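Local coordinates for protein cytolethal distending toxin subunit B (Escherichia coli, PDB 2F1N) that nicks DNA as the endonuclease subunit of a tripartite bacterial toxin, very probably damaging host DNA and so arresting the cell cycle at G2/M, at residues Gln24-Ser27 and Ala28-Glu31; Val38-Leu41 and Ile42-Glu45; Leu197-Pro200 and Val201-Ser205; Glu162-Asn165 and Phe166-Ser170. All coordinates share one frame; numbering follows the deposited sequence.

Interaction 1 (Gln24-Ser27 and Ala28-Glu31); sequences QGAS and ATTE
Ala26 and Thr29 are the first and last residues of a type I beta turn. The turn carries the chain from strand 18-25 of the DNase I-like fold to helix 31-42. Its closing bond runs from Thr29 N to Ala26 O, 3.1 Å long and nearly straight at 168°. The donor stands well above the plane of the Ala26 carbonyl. Thr30, the N-cap residue of the helix, brings a second donor to the same oxygen. Its OG1 gives a hydrogen bond to Ala26 O, and it comes from the opposite face of the carbonyl plane. Two donors therefore hold Ala26 O between them. This ties both the turn backbone and the start of the helix to the residue that follows the strand.

The Thr30 side chain makes no capping bond to the helix. OG1 faces the turn instead, and it also accepts from Ser58 N, in the loop that follows strand 50-56. The methyl CG2 of Thr30 lies over Gly25, 3.8 Å from its CA. Gly25 is itself fixed by backbone bonds to Glu55 of strand 50-56. On the Thr29 side, OG1 is anti to the backbone N (chi1 177°), which sets CG2 back over the turn. There CG2 meets Ala26 CB at 4.0 Å, a light methyl-to-methyl contact.

A water links the two segments where the turn runs into the helix. It donates to Ser27 O, which Ser58 OG also reaches. The same water accepts from Thr30 N, with 3.1 Å between that nitrogen and the water oxygen.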
# COMPACT_ATOMS: atom_id res chain seq x y z
N GLN A 24 12.14 2.85 -4.19
CA GLN A 24 13.33 2.33 -4.87
C GLN A 24 14.51 2.35 -3.92
O GLN A 24 15.61 2.84 -4.27
CB GLN A 24 13.60 3.14 -6.14
CG GLN A 24 12.61 2.80 -7.24
CD GLN A 24 13.09 3.29 -8.64
OE1 GLN A 24 13.69 4.37 -8.76
NE2 GLN A 24 12.86 2.48 -9.66
N GLY A 25 14.28 1.78 -2.73
CA GLY A 25 15.20 1.83 -1.63
C GLY A 25 15.95 0.52 -1.57
O GLY A 25 15.55 -0.49 -2.16
N ALA A 26 17.02 0.53 -0.79
CA ALA A 26 17.87 -0.63 -0.58
C ALA A 26 18.12 -0.63 0.91
O ALA A 26 18.21 0.45 1.51
CB ALA A 26 19.20 -0.44 -1.31
N SER A 27 18.24 -1.82 1.49
CA SER A 27 18.31 -1.93 2.96
C SER A 27 19.44 -1.13 3.62
O SER A 27 19.31 -0.64 4.72
CB SER A 27 18.29 -3.39 3.43
OG SER A 27 18.96 -4.24 2.51
N ALA A 28 20.56 -0.97 2.92
CA ALA A 28 21.68 -0.24 3.49
C ALA A 28 21.63 1.30 3.44
O ALA A 28 22.35 1.99 4.17
CB ALA A 28 22.95 -0.75 2.89
N THR A 29 20.73 1.87 2.65
CA THR A 29 20.83 3.32 2.47
C THR A 29 19.51 4.10 2.44
O THR A 29 19.44 5.18 1.81
CB THR A 29 21.60 3.58 1.19
OG1 THR A 29 21.65 4.99 0.96
CG2 THR A 29 20.86 3.00 0.02
N THR A 30 18.50 3.60 3.13
CA THR A 30 17.16 4.25 3.08
C THR A 30 16.90 5.30 4.15
O THR A 30 15.75 5.72 4.26
CB THR A 30 16.00 3.24 3.25
OG1 THR A 30 16.51 1.96 3.59
CG2 THR A 30 15.26 3.03 1.96
N GLU A 31 17.90 5.69 4.96
CA GLU A 31 17.60 6.58 6.09
C GLU A 31 16.96 7.91 5.67
O GLU A 31 15.98 8.34 6.30
CB GLU A 31 18.83 6.81 6.99
CG GLU A 31 19.21 5.55 7.78
CD GLU A 31 20.72 5.35 7.99
OE1 GLU A 31 21.37 6.24 8.63
OE2 GLU A 31 21.26 4.29 7.52
O HOH W 1 18.88 2.13 5.85

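Interaction 2 (Val38-Leu41 and Ile42-Glu45); sequences VRQL and ISGE
Ser43 turns its hydroxyl back to Arg39 because chi1 of 53° sets OG between its own backbone N and carbonyl carbon. The Arg39 chain leaves with CG anti to N (chi1 179°) and bends at chi3, which carries the guanidinium to the same side as the Ser43 hydroxyl. The contact is the C-terminal end of helix 31-42 in the DNase I-like fold, where the chain turns out toward strand 50-56. Ser43 OG donates to Arg39 O over a very short 2.5 Å, from above the carbonyl plane. The hydroxyl thus binds a carbonyl of the last helical turn.

One residue before Ser43 the bond is still of the helical i to i+4 kind. Ile42 N bonds to Val38 O at 3.1 Å. A weak second bond runs from Ile42 N to Arg39 O.

The Ile42 side chain packs back over this turn. Its CG1 lies 3.3 Å from Val38 O and 3.6 Å from Arg39 O. Val38 and Ile42 both pack on Leu51 and Trp82, so they seat the helix end on strands 50-56 and 78-83.

The Arg39 guanidinium is held by Leu84 O through NH1 and by Asn35 OD1 through NH2. A water at its edge, in plane, accepts from Arg39 NH1 at 2.8 Å and donates to Ser43 OG at 3.0 Å.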
# COMPACT_ATOMS: atom_id res chain seq x y z
N VAL A 38 9.45 9.99 3.57
CA VAL A 38 8.24 9.37 4.15
C VAL A 38 7.66 10.20 5.30
O VAL A 38 6.43 10.36 5.40
CB VAL A 38 8.55 7.91 4.65
CG1 VAL A 38 7.38 7.43 5.50
CG2 VAL A 38 8.83 6.93 3.46
N ARG A 39 8.53 10.74 6.14
CA ARG A 39 8.10 11.60 7.25
C ARG A 39 7.22 12.76 6.77
O ARG A 39 6.18 13.05 7.37
CB ARG A 39 9.31 12.14 7.97
CG ARG A 39 8.90 13.05 9.10
CD ARG A 39 10.05 13.80 9.70
NE ARG A 39 10.85 12.96 10.58
CZ ARG A 39 10.63 12.84 11.90
NH1 ARG A 39 9.61 13.47 12.46
NH2 ARG A 39 11.43 12.08 12.65
N GLN A 40 7.65 13.42 5.70
CA GLN A 40 6.86 14.51 5.12
C GLN A 40 5.50 14.09 4.60
O GLN A 40 4.52 14.83 4.77
CB GLN A 40 7.69 15.25 4.04
CG GLN A 40 8.78 16.28 4.63
CD GLN A 40 9.12 16.14 6.14
OE1 GLN A 40 10.28 15.79 6.51
NE2 GLN A 40 8.15 16.45 7.01
N LEU A 41 5.40 12.90 3.99
CA LEU A 41 4.11 12.39 3.54
C LEU A 41 3.09 12.12 4.65
O LEU A 41 1.88 12.33 4.43
CB LEU A 41 4.29 11.13 2.71
CG LEU A 41 4.66 11.18 1.24
CD1 LEU A 41 3.65 11.92 0.34
CD2 LEU A 41 5.94 11.86 1.16
N ILE A 42 3.59 11.65 5.82
CA ILE A 42 2.74 11.24 6.94
C ILE A 42 2.58 12.23 8.11
O ILE A 42 1.97 11.90 9.15
CB ILE A 42 3.19 9.85 7.49
CG1 ILE A 42 4.60 9.95 8.13
CG2 ILE A 42 3.12 8.81 6.35
CD1 ILE A 42 4.90 8.85 9.07
N SER A 43 3.09 13.43 7.92
CA SER A 43 2.99 14.45 8.98
C SER A 43 2.74 15.81 8.36
O SER A 43 2.76 15.94 7.13
CB SER A 43 4.20 14.41 9.93
OG SER A 43 5.45 14.49 9.30
N GLY A 44 2.49 16.83 9.18
CA GLY A 44 2.13 18.14 8.63
C GLY A 44 0.67 18.36 8.30
O GLY A 44 -0.17 17.51 8.56
N GLU A 45 0.36 19.52 7.71
CA GLU A 45 -1.04 19.93 7.46
C GLU A 45 -1.88 19.06 6.53
O GLU A 45 -3.14 19.02 6.66
CB GLU A 45 -1.04 21.38 6.94
CG GLU A 45 -0.53 22.37 7.97
CD GLU A 45 -1.45 22.54 9.18
OE1 GLU A 45 -2.59 23.10 9.04
OE2 GLU A 45 -1.03 22.12 10.28
O HOH W 2 7.19 14.67 11.76

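Interaction 3 (Leu197-Pro200 and Val201-Ser205); sequences LTVP and VRRAS
Arg202 N and Arg203 N bond back to Thr198 O and Val199 O, the i to i+4 pattern of the short helix 199-203, with Thr198 at its N-cap position. The first of these bonds is 2.9 Å and almost straight at 176°. Residues 197-203 belong to the nuclear localization signal of the toxin subunit, so part of that motif is folded here as a helical turn.

The side chain of Val201 carries much of the local packing. Its two methyls meet different partners. CG1 is anti to the backbone N (chi1 170°) and reaches Leu197 CD2 at 4.1 Å, where the two side chains cross at about a right angle. CG2 touches Thr198 OG1 at 3.4 Å.

The aliphatic part of Arg202 runs back along the start of the helix. Its CG lies 3.2 Å from Thr198 O and 3.6 Å from Leu197 CB. Farther out, Arg202 NE forms a long, weak ion pair with Glu194. Arg203 bends at chi2, and its CG rests 3.4 Å from Val199 O.

One oxygen serves two donors after the turn. Val201 O takes Ala204 N and Ser205 OG from opposite faces of its plane, the latter at 2.8 Å.

Helix 156-168 lies against this turn. Leu197 packs on Val160, and Glu161 accepts a bond from Thr198 N. Beyond the turn, Ala204 is bonded through its backbone to Asn228 as the chain enters strand 205-208, an outermost strand of the six-stranded sheet.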
# COMPACT_ATOMS: atom_id res chain seq x y z
N LEU A 197 -8.97 -8.78 -15.24
CA LEU A 197 -9.66 -9.27 -14.05
C LEU A 197 -10.87 -10.12 -14.44
O LEU A 197 -11.46 -9.90 -15.49
CB LEU A 197 -10.12 -8.10 -13.17
CG LEU A 197 -8.99 -7.26 -12.60
CD1 LEU A 197 -9.55 -6.01 -12.04
CD2 LEU A 197 -8.23 -8.06 -11.54
N THR A 198 -11.22 -11.09 -13.60
CA THR A 198 -12.46 -11.84 -13.82
C THR A 198 -13.69 -10.94 -13.71
O THR A 198 -13.67 -9.88 -13.09
CB THR A 198 -12.63 -13.02 -12.83
OG1 THR A 198 -12.55 -12.52 -11.49
CG2 THR A 198 -11.49 -14.00 -12.92
N VAL A 199 -14.80 -11.38 -14.31
CA VAL A 199 -16.03 -10.61 -14.25
C VAL A 199 -16.48 -10.27 -12.81
O VAL A 199 -16.79 -9.13 -12.53
CB VAL A 199 -17.19 -11.35 -14.94
CG1 VAL A 199 -18.49 -10.55 -14.76
CG2 VAL A 199 -16.83 -11.63 -16.39
N PRO A 200 -16.54 -11.23 -11.91
CA PRO A 200 -16.99 -10.89 -10.54
C PRO A 200 -16.04 -9.90 -9.86
O PRO A 200 -16.52 -9.04 -9.15
CB PRO A 200 -16.96 -12.23 -9.84
CG PRO A 200 -17.20 -13.17 -10.96
CD PRO A 200 -16.24 -12.67 -12.03
N VAL A 201 -14.73 -9.98 -10.11
CA VAL A 201 -13.81 -9.04 -9.44
C VAL A 201 -13.96 -7.64 -10.04
O VAL A 201 -13.97 -6.65 -9.32
CB VAL A 201 -12.34 -9.54 -9.48
CG1 VAL A 201 -11.41 -8.43 -9.02
CG2 VAL A 201 -12.20 -10.80 -8.63
N ARG A 202 -14.09 -7.56 -11.37
CA ARG A 202 -14.43 -6.29 -12.02
C ARG A 202 -15.67 -5.57 -11.46
O ARG A 202 -15.67 -4.35 -11.27
CB ARG A 202 -14.61 -6.51 -13.52
CG ARG A 202 -13.32 -6.90 -14.20
CD ARG A 202 -13.45 -7.04 -15.70
NE ARG A 202 -14.27 -5.96 -16.21
CZ ARG A 202 -14.84 -5.98 -17.40
NH1 ARG A 202 -14.65 -7.03 -18.20
NH2 ARG A 202 -15.59 -4.95 -17.80
N ARG A 203 -16.72 -6.34 -11.18
CA ARG A 203 -17.98 -5.80 -10.72
C ARG A 203 -17.90 -5.48 -9.24
O ARG A 203 -18.78 -4.78 -8.71
CB ARG A 203 -19.11 -6.83 -10.93
CG ARG A 203 -19.53 -7.07 -12.41
CD ARG A 203 -19.47 -5.84 -13.32
NE ARG A 203 -19.62 -6.18 -14.74
CZ ARG A 203 -18.83 -5.75 -15.72
NH1 ARG A 203 -17.79 -4.94 -15.45
NH2 ARG A 203 -19.06 -6.13 -16.97
N ALA A 204 -16.86 -5.99 -8.59
CA ALA A 204 -16.70 -5.82 -7.15
C ALA A 204 -15.55 -4.85 -6.79
O ALA A 204 -15.21 -4.73 -5.61
CB ALA A 204 -16.45 -7.22 -6.49
N SER A 205 -15.05 -4.11 -7.77
CA SER A 205 -13.99 -3.17 -7.49
C SER A 205 -13.97 -2.02 -8.49
O SER A 205 -14.67 -2.02 -9.50
CB SER A 205 -12.62 -3.90 -7.54
OG SER A 205 -12.42 -4.41 -8.84

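Interaction 4 (Glu162-Asn165 and Phe166-Ser170); sequences EVYN and FFRDS
Phe166 opens the second segment with a backbone bond from its N to Glu162 O, 2.9 Å long. Its CB also lies against that oxygen. CG is anti to the backbone N (chi1 173°), and the ring swings off the first segment to meet Phe121 edge-to-face and to touch Leu123.

Phe167 N makes a weak bond to Val163 O. The ring lies beside Val163, both side chains pointing the same way, with CE2 of Phe167 3.7 Å from Val163 CG1. CD2 of Phe166 sits over the centre of one face of the Phe167 ring, 3.7 Å above its plane.

These contacts belong to the last turns of helix 156-168, a helix packed on the six-stranded sheet of the DNase I-like fold. Val163 and Phe167 face that sheet, where both touch Trp180 and Phe144.

Arg168 N bonds to Tyr164 O. Its side chain is extended from CG to NE and runs alongside Tyr164, with the ring and guanidinium planes only 11° apart. The touching atom is Arg168 CD, 3.3 Å from Tyr164 OH.

Asp169 N donates to Asn165 O at 2.9 Å. Its carboxylate shares a water with two other side chains. That water donates to Asp169 OD1 and Asn165 OD1, and accepts from Arg168 NH1 at the guanidinium edge.

Ser170 turns back on Phe167 O, which takes both its N and its OG from the same face of the carbonyl plane, the hydroxyl at 3.0 Å.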
# COMPACT_ATOMS: atom_id res chain seq x y z
N GLU A 162 -6.53 -12.37 -5.41
CA GLU A 162 -6.22 -12.92 -4.09
C GLU A 162 -6.88 -12.14 -2.95
O GLU A 162 -7.40 -12.74 -2.02
CB GLU A 162 -4.73 -13.08 -3.83
CG GLU A 162 -4.44 -13.83 -2.50
CD GLU A 162 -3.02 -14.33 -2.35
OE1 GLU A 162 -2.09 -13.52 -2.30
OE2 GLU A 162 -2.81 -15.56 -2.26
N VAL A 163 -6.87 -10.80 -3.03
CA VAL A 163 -7.48 -9.98 -1.97
C VAL A 163 -8.99 -10.16 -2.02
O VAL A 163 -9.61 -10.36 -0.99
CB VAL A 163 -7.15 -8.48 -2.16
CG1 VAL A 163 -7.96 -7.63 -1.16
CG2 VAL A 163 -5.61 -8.25 -1.99
N TYR A 164 -9.57 -10.10 -3.20
CA TYR A 164 -11.03 -10.28 -3.30
C TYR A 164 -11.43 -11.66 -2.70
O TYR A 164 -12.40 -11.78 -1.92
CB TYR A 164 -11.40 -10.30 -4.80
CG TYR A 164 -12.80 -10.81 -5.06
CD1 TYR A 164 -13.90 -9.96 -4.95
CD2 TYR A 164 -13.02 -12.13 -5.46
CE1 TYR A 164 -15.19 -10.43 -5.25
CE2 TYR A 164 -14.28 -12.61 -5.72
CZ TYR A 164 -15.36 -11.76 -5.62
OH TYR A 164 -16.63 -12.25 -5.92
N ASN A 165 -10.72 -12.71 -3.09
CA ASN A 165 -11.08 -14.05 -2.57
C ASN A 165 -10.82 -14.24 -1.08
O ASN A 165 -11.56 -15.00 -0.40
CB ASN A 165 -10.45 -15.16 -3.42
CG ASN A 165 -11.14 -15.31 -4.79
OD1 ASN A 165 -12.33 -15.60 -4.87
ND2 ASN A 165 -10.39 -15.13 -5.85
N PHE A 166 -9.75 -13.61 -0.56
CA PHE A 166 -9.44 -13.68 0.86
C PHE A 166 -10.63 -13.22 1.71
O PHE A 166 -11.08 -13.94 2.64
CB PHE A 166 -8.19 -12.84 1.17
CG PHE A 166 -7.89 -12.71 2.64
CD1 PHE A 166 -7.55 -13.83 3.41
CD2 PHE A 166 -7.99 -11.46 3.27
CE1 PHE A 166 -7.28 -13.72 4.79
CE2 PHE A 166 -7.70 -11.34 4.63
CZ PHE A 166 -7.37 -12.48 5.40
N PHE A 167 -11.18 -12.05 1.39
CA PHE A 167 -12.31 -11.53 2.13
C PHE A 167 -13.58 -12.34 1.82
O PHE A 167 -14.30 -12.68 2.73
CB PHE A 167 -12.52 -10.03 1.87
CG PHE A 167 -11.44 -9.22 2.45
CD1 PHE A 167 -11.24 -9.23 3.85
CD2 PHE A 167 -10.51 -8.59 1.63
CE1 PHE A 167 -10.19 -8.55 4.42
CE2 PHE A 167 -9.43 -7.92 2.20
CZ PHE A 167 -9.26 -7.90 3.57
N ARG A 168 -13.82 -12.69 0.55
CA ARG A 168 -15.03 -13.48 0.22
C ARG A 168 -15.11 -14.78 1.00
O ARG A 168 -16.22 -15.21 1.42
CB ARG A 168 -15.05 -13.83 -1.31
CG ARG A 168 -16.44 -14.36 -1.79
CD ARG A 168 -16.67 -14.12 -3.24
NE ARG A 168 -17.90 -14.77 -3.70
CZ ARG A 168 -18.04 -16.07 -4.00
NH1 ARG A 168 -17.05 -16.94 -3.86
NH2 ARG A 168 -19.22 -16.51 -4.42
N ASP A 169 -13.97 -15.42 1.21
CA ASP A 169 -13.93 -16.73 1.84
C ASP A 169 -13.94 -16.66 3.37
O ASP A 169 -13.94 -17.72 4.02
CB ASP A 169 -12.64 -17.43 1.42
CG ASP A 169 -12.68 -17.92 -0.02
OD1 ASP A 169 -13.77 -17.87 -0.67
OD2 ASP A 169 -11.64 -18.32 -0.56
N SER A 170 -13.93 -15.46 3.95
CA SER A 170 -13.91 -15.34 5.41
C SER A 170 -15.15 -16.00 6.00
O SER A 170 -16.22 -15.92 5.43
CB SER A 170 -13.88 -13.90 5.88
OG SER A 170 -12.84 -13.13 5.27
O HOH W 3 -14.21 -16.91 -3.30

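Overall arrangement
Along the chain the order is interaction 1, interaction 2, interaction 4, interaction 3. Interactions 1 and 2 sit at the start and end of helix 31-42, with centres 19 Å apart and no touch. Interaction 1 starts on a strand of the eight-stranded sheet, and the helix end of interaction 2 packs on the same sheet. Interactions 3 and 4 lie on the opposite side of the chain's centre, by the six-stranded sheet, and their centres are 12 Å apart. They meet directly: Val201 CG2 lies 3.5 Å from Tyr164 CD2, and Ala204 also packs on that ring. Between the two pairs the centres are 32 to 36 Å apart. Helices thus flank both sheets of the DNase I-like sandwich, and helix 156-168 packs against part of the nuclear localization signal.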